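PDB 6BAR: Rod shape determining protein RodA from Thermus thermophilus, which probably polymerises lipid-linked disaccharide-peptide units into peptidoglycan strands for cell wall elongation, as a membrane-embedded SEDS-family glycosyltransferase. Local coordinates for residues A[157-170]-A[298-310]. Residues are numbered along the deposited sequence; the frame is centred on the assembly and turned at random.
Sequences LVVLFGVFVVVFVR and LFLSGFAGMLGFQ
Phe-161 and Phe-309 lie ring against ring in an offset stack. Their centroids are 4.6 Å apart and the planes are tilted by 20°. Phe-161 CB sits over the centre of the Phe-309 ring as a CH-pi contact. Phe-309 turns its ring away from its own backbone N (chi1 -175°), which lets the two rings overlap. Gly-305 O lies at the edge of the Phe-161 ring, near its plane and close to CE2. Leu-157 CB abuts the Phe-309 edge 3.6 Å from CE2. An alanine in place of Phe-309 is likely to leave one face of Phe-161 without its stacking partner and to open a gap beside Leu-157. Met-306 runs extended across Val-158. Its methyl CE ends 3.5 Å from Val-159 CA. On the other flank of Val-158, CG2 touches Gln-310 CG. Further along, Val-165 CG1 rests on Ser-301 O at 3.4 Å. Leu-298 CD2 lies against Val-166 O and Arg-170 CB. The CA atoms of Gly-162 and Gly-302 come within 4.9 Å. Lacking side chains, Gly-162 leaves room for Met-306 CE, Gly-302 for Val-166 CG2 and Gly-305 for Val-165 CG2. This is glycine-mediated packing of two roughly antiparallel helices, predicted to be transmembrane, inside the helical bundle of a SEDS protein; the segment axes come within 8.0 Å, their directions at 141°.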
loop_
_atom_site.group_PDB
_atom_site.type_symbol
_atom_site.label_atom_id
_atom_site.label_comp_id
_atom_site.label_asym_id
_atom_site.label_seq_id
_atom_site.Cartn_x
_atom_site.Cartn_y
_atom_site.Cartn_z
ATOM N N LEU A 157 -5.132 4.744 9.068
ATOM C CA LEU A 157 -4.513 5.968 8.569
ATOM C C LEU A 157 -4.201 5.867 7.084
ATOM O O LEU A 157 -4.461 6.807 6.326
ATOM C CB LEU A 157 -3.238 6.280 9.350
ATOM C CG LEU A 157 -3.439 6.815 10.762
ATOM C CD1 LEU A 157 -2.093 7.122 11.383
ATOM C CD2 LEU A 157 -4.320 8.046 10.741
ATOM N N VAL A 158 -3.628 4.738 6.654
ATOM C CA VAL A 158 -3.319 4.553 5.235
ATOM C C VAL A 158 -4.583 4.669 4.399
ATOM O O VAL A 158 -4.626 5.396 3.399
ATOM C CB VAL A 158 -2.625 3.203 5.002
ATOM C CG1 VAL A 158 -2.353 3.009 3.525
ATOM C CG2 VAL A 158 -1.338 3.134 5.782
ATOM N N VAL A 159 -5.633 3.953 4.802
ATOM C CA VAL A 159 -6.889 3.965 4.059
ATOM C C VAL A 159 -7.456 5.376 3.983
ATOM O O VAL A 159 -7.791 5.872 2.897
ATOM C CB VAL A 159 -7.892 2.990 4.699
ATOM C CG1 VAL A 159 -9.290 3.242 4.165
ATOM C CG2 VAL A 159 -7.463 1.551 4.441
ATOM N N LEU A 160 -7.576 6.041 5.135
ATOM C CA LEU A 160 -8.168 7.372 5.166
ATOM C C LEU A 160 -7.364 8.351 4.324
ATOM O O LEU A 160 -7.938 9.162 3.588
ATOM C CB LEU A 160 -8.274 7.865 6.610
ATOM C CG LEU A 160 -9.116 9.119 6.859
ATOM C CD1 LEU A 160 -10.474 9.017 6.168
ATOM C CD2 LEU A 160 -9.298 9.343 8.351
ATOM N N PHE A 161 -6.035 8.286 4.405
ATOM C CA PHE A 161 -5.220 9.208 3.635
ATOM C C PHE A 161 -5.323 8.929 2.143
ATOM O O PHE A 161 -5.325 9.864 1.334
ATOM C CB PHE A 161 -3.771 9.135 4.088
ATOM C CG PHE A 161 -2.870 9.994 3.285
ATOM C CD1 PHE A 161 -2.755 11.339 3.571
ATOM C CD2 PHE A 161 -2.166 9.469 2.214
ATOM C CE1 PHE A 161 -1.935 12.143 2.820
ATOM C CE2 PHE A 161 -1.345 10.264 1.458
ATOM C CZ PHE A 161 -1.226 11.606 1.758
ATOM N N GLY A 162 -5.399 7.657 1.757
ATOM C CA GLY A 162 -5.691 7.344 0.372
ATOM C C GLY A 162 -6.983 7.985 -0.096
ATOM O O GLY A 162 -7.015 8.644 -1.142
ATOM N N VAL A 163 -8.063 7.800 0.673
ATOM C CA VAL A 163 -9.339 8.420 0.325
ATOM C C VAL A 163 -9.178 9.927 0.208
ATOM O O VAL A 163 -9.757 10.564 -0.680
ATOM C CB VAL A 163 -10.427 8.054 1.353
ATOM C CG1 VAL A 163 -11.670 8.904 1.118
ATOM C CG2 VAL A 163 -10.776 6.586 1.253
ATOM N N PHE A 164 -8.392 10.522 1.106
ATOM C CA PHE A 164 -8.117 11.948 1.000
ATOM C C PHE A 164 -7.500 12.279 -0.349
ATOM O O PHE A 164 -7.882 13.256 -0.996
ATOM C CB PHE A 164 -7.192 12.415 2.122
ATOM C CG PHE A 164 -6.431 13.668 1.780
ATOM C CD1 PHE A 164 -7.053 14.906 1.816
ATOM C CD2 PHE A 164 -5.100 13.605 1.397
ATOM C CE1 PHE A 164 -6.359 16.058 1.482
ATOM C CE2 PHE A 164 -4.403 14.752 1.062
ATOM C CZ PHE A 164 -5.034 15.979 1.106
ATOM N N VAL A 165 -6.524 11.485 -0.781
ATOM C CA VAL A 165 -5.831 11.798 -2.030
ATOM C C VAL A 165 -6.794 11.688 -3.209
ATOM O O VAL A 165 -6.827 12.554 -4.094
ATOM C CB VAL A 165 -4.598 10.892 -2.202
ATOM C CG1 VAL A 165 -3.936 11.126 -3.542
ATOM C CG2 VAL A 165 -3.603 11.147 -1.078
ATOM N N VAL A 166 -7.605 10.626 -3.224
ATOM C CA VAL A 166 -8.593 10.438 -4.291
ATOM C C VAL A 166 -9.546 11.625 -4.348
ATOM O O VAL A 166 -9.784 12.212 -5.414
ATOM C CB VAL A 166 -9.362 9.120 -4.086
ATOM C CG1 VAL A 166 -10.578 9.042 -5.012
ATOM C CG2 VAL A 166 -8.443 7.934 -4.286
ATOM N N VAL A 167 -10.112 11.990 -3.198
ATOM C CA VAL A 167 -11.043 13.108 -3.148
ATOM C C VAL A 167 -10.358 14.407 -3.573
ATOM O O VAL A 167 -10.901 15.167 -4.381
ATOM C CB VAL A 167 -11.664 13.196 -1.738
ATOM C CG1 VAL A 167 -12.233 14.573 -1.469
ATOM C CG2 VAL A 167 -12.749 12.126 -1.568
ATOM N N PHE A 168 -9.147 14.673 -3.070
ATOM C CA PHE A 168 -8.486 15.945 -3.356
ATOM C C PHE A 168 -8.162 16.079 -4.835
ATOM O O PHE A 168 -8.405 17.132 -5.436
ATOM C CB PHE A 168 -7.210 16.097 -2.519
ATOM C CG PHE A 168 -6.390 17.321 -2.873
ATOM C CD1 PHE A 168 -6.660 18.550 -2.286
ATOM C CD2 PHE A 168 -5.356 17.241 -3.798
ATOM C CE1 PHE A 168 -5.915 19.674 -2.613
ATOM C CE2 PHE A 168 -4.610 18.361 -4.131
ATOM C CZ PHE A 168 -4.888 19.578 -3.539
ATOM N N VAL A 169 -7.595 15.031 -5.436
ATOM C CA VAL A 169 -7.308 15.062 -6.867
ATOM C C VAL A 169 -8.598 15.165 -7.672
ATOM O O VAL A 169 -8.633 15.823 -8.719
ATOM C CB VAL A 169 -6.479 13.825 -7.263
ATOM C CG1 VAL A 169 -6.247 13.780 -8.766
ATOM C CG2 VAL A 169 -5.156 13.822 -6.524
ATOM N N ARG A 170 -9.678 14.541 -7.199
ATOM C CA ARG A 170 -10.945 14.610 -7.919
ATOM C C ARG A 170 -11.491 16.035 -7.943
ATOM O O ARG A 170 -11.815 16.573 -9.008
ATOM C CB ARG A 170 -11.955 13.655 -7.285
ATOM C CG ARG A 170 -13.356 13.785 -7.843
ATOM C CD ARG A 170 -13.367 13.498 -9.332
ATOM N NE ARG A 170 -14.717 13.226 -9.811
ATOM C CZ ARG A 170 -15.588 14.164 -10.159
ATOM N NH1 ARG A 170 -15.255 15.446 -10.083
ATOM N NH2 ARG A 170 -16.796 13.821 -10.578
ATOM N N LEU A 298 -7.658 8.592 -10.737
ATOM C CA LEU A 298 -7.969 8.507 -9.315
ATOM C C LEU A 298 -7.348 7.271 -8.675
ATOM O O LEU A 298 -6.775 7.356 -7.586
ATOM C CB LEU A 298 -9.482 8.510 -9.103
ATOM C CG LEU A 298 -10.218 9.782 -9.511
ATOM C CD1 LEU A 298 -11.670 9.687 -9.088
ATOM C CD2 LEU A 298 -9.548 11.012 -8.914
ATOM N N PHE A 299 -7.456 6.117 -9.332
ATOM C CA PHE A 299 -6.936 4.878 -8.758
ATOM C C PHE A 299 -5.419 4.937 -8.591
ATOM O O PHE A 299 -4.888 4.639 -7.509
ATOM C CB PHE A 299 -7.365 3.699 -9.640
ATOM C CG PHE A 299 -6.762 2.378 -9.249
ATOM C CD1 PHE A 299 -7.115 1.750 -8.061
ATOM C CD2 PHE A 299 -5.864 1.746 -10.090
ATOM C CE1 PHE A 299 -6.559 0.522 -7.712
ATOM C CE2 PHE A 299 -5.309 0.522 -9.754
ATOM C CZ PHE A 299 -5.656 -0.091 -8.562
ATOM N N LEU A 300 -4.707 5.337 -9.649
ATOM C CA LEU A 300 -3.252 5.455 -9.575
ATOM C C LEU A 300 -2.823 6.435 -8.490
ATOM O O LEU A 300 -1.875 6.164 -7.740
ATOM C CB LEU A 300 -2.684 5.887 -10.929
ATOM C CG LEU A 300 -2.368 4.768 -11.927
ATOM C CD1 LEU A 300 -3.627 4.174 -12.510
ATOM C CD2 LEU A 300 -1.419 5.212 -13.032
ATOM N N SER A 301 -3.508 7.582 -8.386
ATOM C CA SER A 301 -3.098 8.576 -7.400
ATOM C C SER A 301 -3.393 8.108 -5.980
ATOM O O SER A 301 -2.597 8.358 -5.067
ATOM C CB SER A 301 -3.771 9.920 -7.681
ATOM O OG SER A 301 -5.183 9.807 -7.682
ATOM N N GLY A 302 -4.525 7.427 -5.771
ATOM C CA GLY A 302 -4.805 6.860 -4.459
ATOM C C GLY A 302 -3.758 5.846 -4.043
ATOM O O GLY A 302 -3.286 5.853 -2.897
ATOM N N PHE A 303 -3.360 4.978 -4.975
ATOM C CA PHE A 303 -2.325 3.992 -4.675
ATOM C C PHE A 303 -1.013 4.670 -4.283
ATOM O O PHE A 303 -0.399 4.328 -3.259
ATOM C CB PHE A 303 -2.119 3.069 -5.878
ATOM C CG PHE A 303 -1.355 1.820 -5.559
ATOM C CD1 PHE A 303 -2.018 0.677 -5.145
ATOM C CD2 PHE A 303 0.025 1.785 -5.674
ATOM C CE1 PHE A 303 -1.316 -0.478 -4.850
ATOM C CE2 PHE A 303 0.732 0.630 -5.384
ATOM C CZ PHE A 303 0.062 -0.501 -4.972
ATOM N N ALA A 304 -0.570 5.638 -5.094
ATOM C CA ALA A 304 0.674 6.346 -4.794
ATOM C C ALA A 304 0.593 7.064 -3.454
ATOM O O ALA A 304 1.577 7.103 -2.703
ATOM C CB ALA A 304 1.003 7.339 -5.908
ATOM N N GLY A 305 -0.569 7.643 -3.141
ATOM C CA GLY A 305 -0.737 8.284 -1.849
ATOM C C GLY A 305 -0.553 7.316 -0.697
ATOM O O GLY A 305 0.203 7.581 0.236
ATOM N N MET A 306 -1.246 6.178 -0.749
ATOM C CA MET A 306 -1.112 5.197 0.321
ATOM C C MET A 306 0.338 4.748 0.488
ATOM O O MET A 306 0.844 4.626 1.617
ATOM C CB MET A 306 -2.023 4.004 0.039
ATOM C CG MET A 306 -3.499 4.330 0.176
ATOM S SD MET A 306 -4.560 2.886 -0.012
ATOM C CE MET A 306 -6.092 3.528 0.652
ATOM N N LEU A 307 1.030 4.513 -0.627
ATOM C CA LEU A 307 2.413 4.051 -0.550
ATOM C C LEU A 307 3.314 5.106 0.093
ATOM O O LEU A 307 4.019 4.835 1.083
ATOM C CB LEU A 307 2.899 3.689 -1.952
ATOM C CG LEU A 307 3.955 2.598 -2.081
ATOM C CD1 LEU A 307 3.862 1.978 -3.457
ATOM C CD2 LEU A 307 5.335 3.182 -1.857
ATOM N N GLY A 308 3.309 6.321 -0.470
ATOM C CA GLY A 308 4.076 7.401 0.122
ATOM C C GLY A 308 3.735 7.644 1.579
ATOM O O GLY A 308 4.609 8.005 2.373
ATOM N N PHE A 309 2.473 7.431 1.959
ATOM C CA PHE A 309 2.077 7.688 3.339
ATOM C C PHE A 309 2.676 6.659 4.283
ATOM O O PHE A 309 3.120 7.012 5.378
ATOM C CB PHE A 309 0.555 7.706 3.469
ATOM C CG PHE A 309 0.069 8.072 4.844
ATOM C CD1 PHE A 309 0.014 9.396 5.244
ATOM C CD2 PHE A 309 -0.338 7.093 5.735
ATOM C CE1 PHE A 309 -0.439 9.737 6.511
ATOM C CE2 PHE A 309 -0.791 7.428 7.004
ATOM C CZ PHE A 309 -0.840 8.752 7.390
ATOM N N GLN A 310 2.697 5.381 3.888
ATOM C CA GLN A 310 3.392 4.403 4.724
ATOM C C GLN A 310 4.867 4.759 4.870
ATOM O O GLN A 310 5.440 4.655 5.968
ATOM C CB GLN A 310 3.241 2.997 4.155
ATOM C CG GLN A 310 1.815 2.525 4.150
ATOM C CD GLN A 310 1.705 1.022 4.096
ATOM O OE1 GLN A 310 0.700 0.479 3.634
ATOM N NE2 GLN A 310 2.738 0.334 4.573
#